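ORC1-type DNA replication protein 2 (Aeropyrum pernix, PDB 1W5T) binds ATP through its AAA+ domain, binds DNA, and takes part in regulating the initiation of DNA replication. Local coordinates at residues R36-R41 with G181-A186; L164-E169 with E203-F208. All blocks are in the same frame, centred on the assembly; numbering follows the deposited sequence.

Contact 1: R36-R41 with G181-A186; sequences RIYLNR and GFLLVA
The hydroxyl of Tyr38 donates a short hydrogen bond to the backbone carbonyl of Phe182, with OH and O 2.6 Å apart. The acceptor lies at the edge of the Tyr38 ring, in its plane. Seen from the carbonyl, the approach is bent: the C=O...donor angle is 120°, and the hydroxyl stands 43° out of the carbonyl plane. Tyr38 holds CG anti to its own carbonyl carbon (chi1 -63°), which sends the ring off helix 28-43 to reach the strand with its OH. Beside the bond, Leu183 supplies apolar cover: its CG comes within 3.4 Å of Tyr38 OH and its CB within 3.5 Å. The hydroxyl thus meets one polar atom and one aliphatic branch. The two segments bury 126 Å² between them, and the three residues that touch are all buried. A phenylalanine here would probably leave the ring in place but rob Phe182 O of its hydroxyl partner, so that helix and strand lose their one hydrogen bond across this contact. Backbone hydrogen bonds of Phe182 with Asn52 of strand 51-56 and with Asp50 just before it join the same residue to its neighbour in the sheet. Around them, Tyr38 also packs on Leu141 and Asn52, from the strands flanking 180-186 in the parallel sheet of the AAA+ domain, while Leu183 rests on Ala69 of helix 65-82, which starts within the ATP-binding residues.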
loop_
_atom_site.group_PDB
_atom_site.type_symbol
_atom_site.label_atom_id
_atom_site.label_comp_id
_atom_site.label_asym_id
_atom_site.label_seq_id
_atom_site.Cartn_x
_atom_site.Cartn_y
_atom_site.Cartn_z
ATOM N N ARG A 36 -4.784 -18.157 -8.983
ATOM C CA ARG A 36 -4.710 -18.956 -10.216
ATOM C C ARG A 36 -3.384 -18.921 -10.972
ATOM O O ARG A 36 -2.975 -19.937 -11.511
ATOM C CB ARG A 36 -5.856 -18.606 -11.162
ATOM C CG ARG A 36 -7.029 -19.572 -11.143
ATOM C CD ARG A 36 -6.708 -21.055 -10.764
ATOM N NE ARG A 36 -7.573 -21.521 -9.654
ATOM C CZ ARG A 36 -7.757 -22.795 -9.278
ATOM N NH1 ARG A 36 -7.129 -23.795 -9.908
ATOM N NH2 ARG A 36 -8.578 -23.072 -8.256
ATOM N N ILE A 37 -2.696 -17.783 -11.010
ATOM C CA ILE A 37 -1.414 -17.767 -11.710
ATOM C C ILE A 37 -0.442 -18.674 -11.030
ATOM O O ILE A 37 0.236 -19.465 -11.699
ATOM C CB ILE A 37 -0.862 -16.366 -11.804
ATOM C CG1 ILE A 37 -1.661 -15.616 -12.853
ATOM C CG2 ILE A 37 0.660 -16.359 -12.138
ATOM C CD1 ILE A 37 -1.875 -14.216 -12.460
ATOM N N TYR A 38 -0.415 -18.608 -9.694
ATOM C CA TYR A 38 0.430 -19.526 -8.941
ATOM C C TYR A 38 -0.011 -20.965 -9.138
ATOM O O TYR A 38 0.805 -21.775 -9.573
ATOM C CB TYR A 38 0.478 -19.153 -7.470
ATOM C CG TYR A 38 1.095 -17.798 -7.232
ATOM C CD1 TYR A 38 0.304 -16.737 -6.794
ATOM C CD2 TYR A 38 2.466 -17.572 -7.448
ATOM C CE1 TYR A 38 0.854 -15.456 -6.577
ATOM C CE2 TYR A 38 3.038 -16.296 -7.225
ATOM C CZ TYR A 38 2.222 -15.259 -6.783
ATOM O OH TYR A 38 2.751 -14.049 -6.545
ATOM N N LEU A 39 -1.281 -21.267 -8.821
ATOM C CA LEU A 39 -1.846 -22.617 -8.936
ATOM C C LEU A 39 -1.708 -23.273 -10.317
ATOM O O LEU A 39 -1.370 -24.451 -10.398
ATOM C CB LEU A 39 -3.327 -22.592 -8.572
ATOM C CG LEU A 39 -3.875 -22.909 -7.164
ATOM C CD1 LEU A 39 -2.825 -23.290 -6.131
ATOM C CD2 LEU A 39 -4.765 -21.802 -6.683
ATOM N N ASN A 40 -1.966 -22.530 -11.391
ATOM C CA ASN A 40 -1.765 -23.022 -12.758
ATOM C C ASN A 40 -0.400 -23.684 -12.984
ATOM O O ASN A 40 -0.322 -24.743 -13.595
ATOM C CB ASN A 40 -1.883 -21.868 -13.787
ATOM C CG ASN A 40 -3.292 -21.425 -14.017
ATOM O OD1 ASN A 40 -3.511 -20.388 -14.640
ATOM N ND2 ASN A 40 -4.266 -22.201 -13.540
ATOM N N ARG A 41 0.666 -22.992 -12.564
ATOM C CA ARG A 41 2.032 -23.526 -12.610
ATOM C C ARG A 41 2.138 -24.748 -11.678
ATOM O O ARG A 41 2.692 -25.765 -12.044
ATOM C CB ARG A 41 3.021 -22.428 -12.223
ATOM C CG ARG A 41 4.481 -22.815 -12.250
ATOM C CD ARG A 41 5.324 -22.278 -13.430
ATOM N NE ARG A 41 4.883 -21.034 -14.015
ATOM C CZ ARG A 41 5.218 -20.532 -15.191
ATOM N NH1 ARG A 41 4.716 -19.346 -15.496
ATOM N NH2 ARG A 41 6.006 -21.173 -16.065
ATOM N N GLY A 181 8.014 -19.182 -5.026
ATOM C CA GLY A 181 7.444 -18.090 -5.790
ATOM C C GLY A 181 7.352 -16.841 -4.935
ATOM O O GLY A 181 7.592 -16.883 -3.734
ATOM N N PHE A 182 6.976 -15.730 -5.556
ATOM C CA PHE A 182 7.018 -14.434 -4.913
ATOM C C PHE A 182 5.813 -13.604 -5.195
ATOM O O PHE A 182 5.308 -13.604 -6.289
ATOM C CB PHE A 182 8.231 -13.654 -5.392
ATOM C CG PHE A 182 9.517 -14.199 -4.895
ATOM C CD1 PHE A 182 10.275 -15.006 -5.698
ATOM C CD2 PHE A 182 9.978 -13.891 -3.623
ATOM C CE1 PHE A 182 11.486 -15.499 -5.262
ATOM C CE2 PHE A 182 11.185 -14.426 -3.164
ATOM C CZ PHE A 182 11.936 -15.223 -4.000
ATOM N N LEU A 183 5.365 -12.887 -4.181
ATOM C CA LEU A 183 4.334 -11.898 -4.338
ATOM C C LEU A 183 4.951 -10.635 -3.761
ATOM O O LEU A 183 5.180 -10.551 -2.548
ATOM C CB LEU A 183 3.114 -12.307 -3.539
ATOM C CG LEU A 183 1.747 -11.935 -4.100
ATOM C CD1 LEU A 183 0.699 -11.852 -3.039
ATOM C CD2 LEU A 183 1.676 -10.748 -5.052
ATOM N N LEU A 184 5.289 -9.684 -4.621
ATOM C CA LEU A 184 5.897 -8.424 -4.140
ATOM C C LEU A 184 4.757 -7.465 -3.870
ATOM O O LEU A 184 3.770 -7.448 -4.615
ATOM C CB LEU A 184 6.826 -7.846 -5.192
ATOM C CG LEU A 184 7.801 -8.858 -5.860
ATOM C CD1 LEU A 184 8.778 -8.208 -6.879
ATOM C CD2 LEU A 184 8.602 -9.610 -4.797
ATOM N N VAL A 185 4.837 -6.703 -2.790
ATOM C CA VAL A 185 3.806 -5.680 -2.543
ATOM C C VAL A 185 4.502 -4.354 -2.357
ATOM O O VAL A 185 5.330 -4.288 -1.481
ATOM C CB VAL A 185 3.004 -6.012 -1.281
ATOM C CG1 VAL A 185 1.933 -4.953 -1.017
ATOM C CG2 VAL A 185 2.390 -7.403 -1.387
ATOM N N ALA A 186 4.189 -3.349 -3.198
ATOM C CA ALA A 186 4.845 -2.038 -3.197
ATOM C C ALA A 186 3.822 -0.942 -2.991
ATOM O O ALA A 186 2.669 -1.128 -3.251
ATOM C CB ALA A 186 5.594 -1.779 -4.483
#

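Contact 2: L164-E169 with E203-F208; sequences LLRVHE and ESQIGF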
loop_
_atom_site.group_PDB
_atom_site.type_symbol
_atom_site.label_atom_id
_atom_site.label_comp_id
_atom_site.label_asym_id
_atom_site.label_seq_id
_atom_site.Cartn_x
_atom_site.Cartn_y
_atom_site.Cartn_z
ATOM N N LEU A 164 17.791 -13.592 -5.997
ATOM C CA LEU A 164 16.562 -13.852 -5.233
ATOM C C LEU A 164 15.355 -14.081 -6.133
ATOM O O LEU A 164 14.654 -15.070 -5.991
ATOM C CB LEU A 164 16.258 -12.713 -4.246
ATOM C CG LEU A 164 14.939 -12.874 -3.478
ATOM C CD1 LEU A 164 15.003 -14.024 -2.475
ATOM C CD2 LEU A 164 14.487 -11.577 -2.805
ATOM N N LEU A 165 15.127 -13.166 -7.063
ATOM C CA LEU A 165 13.915 -13.180 -7.870
ATOM C C LEU A 165 14.094 -14.069 -9.090
ATOM O O LEU A 165 13.143 -14.396 -9.782
ATOM C CB LEU A 165 13.491 -11.763 -8.258
ATOM C CG LEU A 165 12.546 -10.929 -7.379
ATOM C CD1 LEU A 165 12.082 -11.563 -6.061
ATOM C CD2 LEU A 165 13.196 -9.641 -7.094
ATOM N N ARG A 166 15.332 -14.480 -9.327
ATOM C CA ARG A 166 15.618 -15.480 -10.360
ATOM C C ARG A 166 16.310 -16.713 -9.767
ATOM O O ARG A 166 17.168 -17.330 -10.411
ATOM C CB ARG A 166 16.445 -14.855 -11.489
ATOM C CG ARG A 166 15.597 -13.963 -12.414
ATOM C CD ARG A 166 16.372 -12.962 -13.247
ATOM N NE ARG A 166 16.116 -13.154 -14.677
ATOM C CZ ARG A 166 17.009 -13.626 -15.532
ATOM N NH1 ARG A 166 18.239 -13.951 -15.113
ATOM N NH2 ARG A 166 16.682 -13.774 -16.802
ATOM N N VAL A 167 15.897 -17.075 -8.554
ATOM C CA VAL A 167 16.493 -18.151 -7.780
ATOM C C VAL A 167 16.639 -19.524 -8.490
ATOM O O VAL A 167 17.680 -20.179 -8.391
ATOM C CB VAL A 167 15.773 -18.306 -6.421
ATOM C CG1 VAL A 167 14.291 -18.625 -6.638
ATOM C CG2 VAL A 167 16.468 -19.353 -5.540
ATOM N N HIS A 168 15.618 -19.944 -9.207
ATOM C CA HIS A 168 15.659 -21.233 -9.907
ATOM C C HIS A 168 16.563 -21.326 -11.154
ATOM O O HIS A 168 16.747 -22.425 -11.703
ATOM C CB HIS A 168 14.244 -21.663 -10.225
ATOM C CG HIS A 168 13.328 -21.524 -9.057
ATOM N ND1 HIS A 168 13.556 -22.168 -7.862
ATOM C CD2 HIS A 168 12.217 -20.772 -8.875
ATOM C CE1 HIS A 168 12.601 -21.854 -7.007
ATOM N NE2 HIS A 168 11.770 -21.018 -7.601
ATOM N N GLU A 169 17.098 -20.181 -11.587
ATOM C CA GLU A 169 18.121 -20.104 -12.634
ATOM C C GLU A 169 19.499 -20.051 -11.999
ATOM O O GLU A 169 20.459 -20.538 -12.589
ATOM C CB GLU A 169 17.934 -18.859 -13.501
ATOM C CG GLU A 169 16.658 -18.839 -14.341
ATOM C CD GLU A 169 16.536 -17.572 -15.179
ATOM O OE1 GLU A 169 15.407 -17.050 -15.298
ATOM O OE2 GLU A 169 17.569 -17.090 -15.724
ATOM N N GLU A 203 12.700 -6.691 -13.333
ATOM C CA GLU A 203 11.349 -6.214 -13.648
ATOM C C GLU A 203 10.628 -7.128 -14.637
ATOM O O GLU A 203 9.449 -7.376 -14.484
ATOM C CB GLU A 203 11.414 -4.789 -14.209
ATOM C CG GLU A 203 10.090 -4.030 -14.266
ATOM C CD GLU A 203 9.228 -4.337 -15.490
ATOM O OE1 GLU A 203 9.736 -4.786 -16.531
ATOM O OE2 GLU A 203 8.001 -4.115 -15.406
ATOM N N SER A 204 11.344 -7.580 -15.663
ATOM C CA SER A 204 10.806 -8.460 -16.689
ATOM C C SER A 204 10.361 -9.820 -16.143
ATOM O O SER A 204 9.607 -10.504 -16.812
ATOM C CB SER A 204 11.811 -8.672 -17.838
ATOM O OG SER A 204 13.011 -9.262 -17.363
ATOM N N GLN A 205 10.831 -10.202 -14.945
ATOM C CA GLN A 205 10.381 -11.447 -14.293
ATOM C C GLN A 205 8.951 -11.371 -13.754
ATOM O O GLN A 205 8.357 -12.396 -13.399
ATOM C CB GLN A 205 11.324 -11.877 -13.173
ATOM C CG GLN A 205 11.817 -13.324 -13.336
ATOM C CD GLN A 205 12.751 -13.498 -14.537
ATOM O OE1 GLN A 205 12.749 -14.536 -15.185
ATOM N NE2 GLN A 205 13.539 -12.472 -14.825
ATOM N N ILE A 206 8.407 -10.167 -13.683
ATOM C CA ILE A 206 7.088 -9.988 -13.073
ATOM C C ILE A 206 5.993 -10.257 -14.072
ATOM O O ILE A 206 5.829 -9.518 -15.027
ATOM C CB ILE A 206 6.916 -8.567 -12.458
ATOM C CG1 ILE A 206 8.051 -8.273 -11.495
ATOM C CG2 ILE A 206 5.581 -8.476 -11.719
ATOM C CD1 ILE A 206 8.055 -6.860 -10.970
ATOM N N GLY A 207 5.253 -11.326 -13.862
ATOM C CA GLY A 207 4.294 -11.746 -14.861
ATOM C C GLY A 207 2.995 -10.973 -14.818
ATOM O O GLY A 207 2.380 -10.734 -15.851
ATOM N N PHE A 208 2.571 -10.597 -13.622
ATOM C CA PHE A 208 1.263 -9.985 -13.416
ATOM C C PHE A 208 1.367 -8.898 -12.365
ATOM O O PHE A 208 1.870 -9.116 -11.249
ATOM C CB PHE A 208 0.242 -11.048 -13.042
ATOM C CG PHE A 208 -1.193 -10.583 -13.089
ATOM C CD1 PHE A 208 -1.696 -9.907 -14.201
ATOM C CD2 PHE A 208 -2.047 -10.826 -12.020
ATOM C CE1 PHE A 208 -3.029 -9.477 -14.232
ATOM C CE2 PHE A 208 -3.390 -10.422 -12.056
ATOM C CZ PHE A 208 -3.876 -9.744 -13.154
#
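The guanidinium of Arg166 has the amide of Gln205 at its edge, with NE2 near its plane, and the carboxylate of Glu169 over one face, where OE1 stands 3.7 Å above the plane. This is a peripheral meeting within the AAA+ ATPase domain: the break between helices 158-165 and 167-170 faces the type I beta turn Glu203-Ile206, which leads into strand 206-212 at one edge of the sheet. The turn is closed by a bond from Ile206 N to Glu203 O of 3.1 Å. The two side chains cross nearly at right angles, their guanidinium and amide planes 76° apart. As modelled, Arg166 NE and Gln205 NE2 are 2.7 Å apart, but both are donors, so this is no hydrogen bond and the close approach is doubtful. Glu169 probably offsets the charge of the arginine: Arg166 NH1 and Glu169 OE2 form a 3.3 Å salt bridge, but the carboxylate sits to one side of the flat group, so the pairing is electrostatic and undirected. The bend of Gln205 at chi2 (68°) brings its amide across the arginine chain, where its CD lies 3.6 Å from Arg166 CG. Gln205 CG lies 3.9 Å from Leu165 O.

Contacts 1 and 2 have centres about 11 Å apart. Their segments alternate along the sequence: 36-41, 164-169, 181-186, 203-208. Both reach the five-stranded parallel sheet of the AAA+ domain, contact 1 through inner strand 180-186 and contact 2 through edge strand 206-212, with strand 51-56 between them. They also touch directly: Phe182 CE1 packs 3.3 Å from Leu164 O, and Ile37 CD1 lies 3.4 Å from Phe208 CD2. Helix 28-43 and the end of helix 158-165 thus pack on the same sheet, at Phe208 and Phe182, and the two contacts form one patch. The bound ATP analogue is about 11 Å from the side chain of Leu183; contact 2 lies away from that site.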